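Endo-b-1,4-glucanase (Nasutitermes takasagoensis, PDB 1KS8) probably hydrolyses internal beta-1,4-glucosidic linkages in cellulose and related beta-glucans, as a family 9 glycosyl hydrolase. Local coordinates at residues R357-S362 with N375-P380. Numbering follows the deposited sequence.
Sequences RPHHRS and NTFNSP. With SO4 (sulfate ion), chain B.
Arg357 and Pro380 illustrate how one carbonyl can tie two loops together: both NE and NH2 of the guanidinium donate side-on to Pro380 O, each at 3.0 Å. The oxygen lies in the guanidinium plane; NH2 meets it in the carbonyl plane, whereas NE sits above that plane. An extended chain from CG to NE carries the group across, and NH1 forms a salt bridge with Asp403. Replacing the arginine by alanine removes both donors and would probably leave Pro380 O without these bonds and Asp403 without its salt-bridge partner. Farther along, His359 CE1 touches Phe377 CE1 at 3.9 Å, the ring planes nearly perpendicular and the approach oblique. The His359 side chain leaves the backbone with CG opposite N (chi1 -172°), bringing the imidazole to a sulfate, probably from the crystallisation liquor; NE2 donates to its O1 at 2.6 Å. Arg361 holds the same anion through NH1 to O4 and NH2 to O2, both 2.8 Å. His359 ND1 bonds Arg405 O, so both nitrogens probably hold the ring's rotation. With Glu412 near His359, the contact is consistent with a border of the predicted catalytic centre. At the surface of this (alpha/alpha)6 enzyme, the loop entering helix 361-364 faces the end of helix 374-377 and the loop after it.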
ATOM      1  N   ARG A 357      16.403 -12.702  -5.761  1.00  7.56           N
ATOM      2  CA  ARG A 357      15.653 -13.814  -5.192  1.00  7.28           C
ATOM      3  C   ARG A 357      14.571 -13.359  -4.210  1.00  7.83           C
ATOM      4  O   ARG A 357      14.511 -13.829  -3.068  1.00  7.56           O
ATOM      5  CB  ARG A 357      16.616 -14.784  -4.498  1.00  9.63           C
ATOM      6  CG  ARG A 357      17.707 -15.318  -5.420  1.00 10.73           C
ATOM      7  CD  ARG A 357      18.693 -16.196  -4.666  1.00 14.19           C
ATOM      8  NE  ARG A 357      19.700 -16.794  -5.544  1.00 17.11           N
ATOM      9  CZ  ARG A 357      20.685 -16.123  -6.132  1.00 18.20           C
ATOM     10  NH1 ARG A 357      20.813 -14.816  -5.946  1.00 20.28           N
ATOM     11  NH2 ARG A 357      21.546 -16.764  -6.912  1.00 19.16           N
ATOM     12  N   PRO A 358      13.698 -12.433  -4.636  1.00  6.24           N
ATOM     13  CA  PRO A 358      12.655 -11.997  -3.703  1.00  6.82           C
ATOM     14  C   PRO A 358      11.781 -13.177  -3.279  1.00  7.40           C
ATOM     15  O   PRO A 358      11.581 -14.121  -4.046  1.00  7.70           O
ATOM     16  CB  PRO A 358      11.882 -10.947  -4.508  1.00  7.15           C
ATOM     17  CG  PRO A 358      12.079 -11.383  -5.931  1.00  8.62           C
ATOM     18  CD  PRO A 358      13.537 -11.784  -5.949  1.00  7.13           C
ATOM     19  N   HIS A 359      11.287 -13.119  -2.046  1.00  7.77           N
ATOM     20  CA  HIS A 359      10.418 -14.155  -1.484  1.00  7.52           C
ATOM     21  C   HIS A 359       9.080 -13.957  -2.190  1.00  8.47           C
ATOM     22  O   HIS A 359       8.138 -13.390  -1.633  1.00  9.00           O
ATOM     23  CB  HIS A 359      10.276 -13.917   0.017  1.00  8.49           C
ATOM     24  CG  HIS A 359       9.566 -15.014   0.741  1.00  9.28           C
ATOM     25  ND1 HIS A 359      10.175 -16.207   1.066  1.00  9.73           N
ATOM     26  CD2 HIS A 359       8.296 -15.100   1.203  1.00 12.11           C
ATOM     27  CE1 HIS A 359       9.310 -16.981   1.697  1.00 11.04           C
ATOM     28  NE2 HIS A 359       8.164 -16.333   1.792  1.00 12.56           N
ATOM     29  N   HIS A 360       8.996 -14.469  -3.410  1.00  7.70           N
ATOM     30  CA  HIS A 360       7.829 -14.236  -4.245  1.00  6.34           C
ATOM     31  C   HIS A 360       7.596 -15.415  -5.183  1.00  6.66           C
ATOM     32  O   HIS A 360       8.442 -15.745  -6.016  1.00  7.19           O
ATOM     33  CB  HIS A 360       8.128 -12.945  -5.009  1.00  7.11           C
ATOM     34  CG  HIS A 360       6.979 -12.394  -5.785  1.00  6.67           C
ATOM     35  ND1 HIS A 360       6.766 -12.699  -7.112  1.00  7.70           N
ATOM     36  CD2 HIS A 360       6.023 -11.499  -5.443  1.00  7.14           C
ATOM     37  CE1 HIS A 360       5.731 -12.009  -7.556  1.00  7.54           C
ATOM     38  NE2 HIS A 360       5.261 -11.272  -6.564  1.00  7.05           N
ATOM     39  N   ARG A 361       6.430 -16.035  -5.049  1.00  6.59           N
ATOM     40  CA  ARG A 361       6.087 -17.205  -5.840  1.00  6.59           C
ATOM     41  C   ARG A 361       5.992 -17.048  -7.350  1.00  6.51           C
ATOM     42  O   ARG A 361       6.713 -17.719  -8.088  1.00  7.55           O
ATOM     43  CB  ARG A 361       4.784 -17.804  -5.316  1.00  7.38           C
ATOM     44  CG  ARG A 361       4.916 -18.398  -3.926  1.00  6.99           C
ATOM     45  CD  ARG A 361       3.557 -18.731  -3.337  1.00  8.30           C
ATOM     46  NE  ARG A 361       3.660 -19.362  -2.021  1.00  8.56           N
ATOM     47  CZ  ARG A 361       3.997 -18.730  -0.900  1.00  9.37           C
ATOM     48  NH1 ARG A 361       4.274 -17.433  -0.914  1.00  8.25           N
ATOM     49  NH2 ARG A 361       4.043 -19.401   0.245  1.00  9.49           N
ATOM     50  N   SER A 362       5.118 -16.167  -7.825  1.00  7.43           N
ATOM     51  CA  SER A 362       4.946 -16.047  -9.267  1.00  7.35           C
ATOM     52  C   SER A 362       6.208 -15.709 -10.048  1.00  7.19           C
ATOM     53  O   SER A 362       6.428 -16.262 -11.124  1.00  8.64           O
ATOM     54  CB  SER A 362       3.820 -15.057  -9.606  1.00  8.68           C
ATOM     55  OG  SER A 362       4.151 -13.728  -9.268  1.00  7.47           O
ATOM     56  N   ASN A 375      10.343 -27.181  -5.013  1.00  9.18           N
ATOM     57  CA  ASN A 375      11.712 -27.390  -5.462  1.00  9.43           C
ATOM     58  C   ASN A 375      12.179 -26.097  -6.131  1.00  9.48           C
ATOM     59  O   ASN A 375      13.364 -25.776  -6.128  1.00 11.05           O
ATOM     60  CB  ASN A 375      11.793 -28.563  -6.443  1.00 10.00           C
ATOM     61  CG  ASN A 375      11.536 -29.897  -5.772  1.00 12.00           C
ATOM     62  OD1 ASN A 375      10.503 -30.531  -5.989  1.00 15.13           O
ATOM     63  ND2 ASN A 375      12.474 -30.324  -4.940  1.00 10.08           N
ATOM     64  N   THR A 376      11.234 -25.349  -6.698  1.00  9.24           N
ATOM     65  CA  THR A 376      11.546 -24.077  -7.343  1.00  9.73           C
ATOM     66  C   THR A 376      11.953 -23.088  -6.250  1.00  9.87           C
ATOM     67  O   THR A 376      12.920 -22.343  -6.396  1.00 10.83           O
ATOM     68  CB  THR A 376      10.323 -23.528  -8.112  1.00 10.42           C
ATOM     69  OG1 THR A 376       9.831 -24.536  -9.002  1.00 10.70           O
ATOM     70  CG2 THR A 376      10.710 -22.295  -8.928  1.00  9.95           C
ATOM     71  N   PHE A 377      11.203 -23.086  -5.153  1.00  9.97           N
ATOM     72  CA  PHE A 377      11.504 -22.225  -4.015  1.00 10.28           C
ATOM     73  C   PHE A 377      12.911 -22.544  -3.508  1.00 10.55           C
ATOM     74  O   PHE A 377      13.681 -21.651  -3.148  1.00 10.79           O
ATOM     75  CB  PHE A 377      10.501 -22.486  -2.887  1.00 10.99           C
ATOM     76  CG  PHE A 377      10.905 -21.903  -1.562  1.00 10.54           C
ATOM     77  CD1 PHE A 377      10.750 -20.544  -1.304  1.00 10.30           C
ATOM     78  CD2 PHE A 377      11.449 -22.714  -0.568  1.00 10.91           C
ATOM     79  CE1 PHE A 377      11.128 -20.001  -0.077  1.00 11.35           C
ATOM     80  CE2 PHE A 377      11.830 -22.183   0.662  1.00 10.98           C
ATOM     81  CZ  PHE A 377      11.669 -20.822   0.909  1.00  9.68           C
ATOM     82  N   ASN A 378      13.228 -23.834  -3.501  1.00 10.71           N
ATOM     83  CA  ASN A 378      14.503 -24.348  -3.008  1.00 12.08           C
ATOM     84  C   ASN A 378      15.677 -24.166  -3.977  1.00 12.65           C
ATOM     85  O   ASN A 378      16.815 -24.485  -3.639  1.00 13.98           O
ATOM     86  CB  ASN A 378      14.316 -25.833  -2.664  1.00 11.73           C
ATOM     87  CG  ASN A 378      15.374 -26.365  -1.716  1.00 11.46           C
ATOM     88  OD1 ASN A 378      15.734 -25.713  -0.737  1.00 12.95           O
ATOM     89  ND2 ASN A 378      15.859 -27.569  -1.993  1.00 12.52           N
ATOM     90  N   SER A 379      15.406 -23.644  -5.171  1.00 13.48           N
ATOM     91  CA  SER A 379      16.452 -23.440  -6.170  1.00 14.77           C
ATOM     92  C   SER A 379      17.489 -22.393  -5.777  1.00 15.56           C
ATOM     93  O   SER A 379      17.148 -21.329  -5.267  1.00 16.04           O
ATOM     94  CB  SER A 379      15.835 -23.038  -7.512  1.00 15.25           C
ATOM     95  OG  SER A 379      16.849 -22.742  -8.461  1.00 16.66           O
ATOM     96  N   PRO A 380      18.778 -22.690  -6.007  1.00 17.73           N
ATOM     97  CA  PRO A 380      19.861 -21.758  -5.676  1.00 18.45           C
ATOM     98  C   PRO A 380      19.909 -20.617  -6.691  1.00 17.92           C
ATOM     99  O   PRO A 380      20.485 -19.561  -6.434  1.00 18.43           O
ATOM    100  CB  PRO A 380      21.110 -22.635  -5.759  1.00 19.93           C
ATOM    101  CG  PRO A 380      20.592 -24.015  -5.497  1.00 21.60           C
ATOM    102  CD  PRO A 380      19.319 -24.028  -6.293  1.00 18.31           C
TER
HETATM  103  S   SO4 B 450       4.624 -16.384   2.688  1.00 16.40           S
HETATM  104  O1  SO4 B 450       6.098 -16.396   3.347  1.00 19.57           O
HETATM  105  O2  SO4 B 450       4.257 -17.780   2.573  1.00 18.50           O
HETATM  106  O3  SO4 B 450       3.804 -15.695   3.446  1.00 19.13           O
HETATM  107  O4  SO4 B 450       4.848 -15.842   1.372  1.00 17.02           O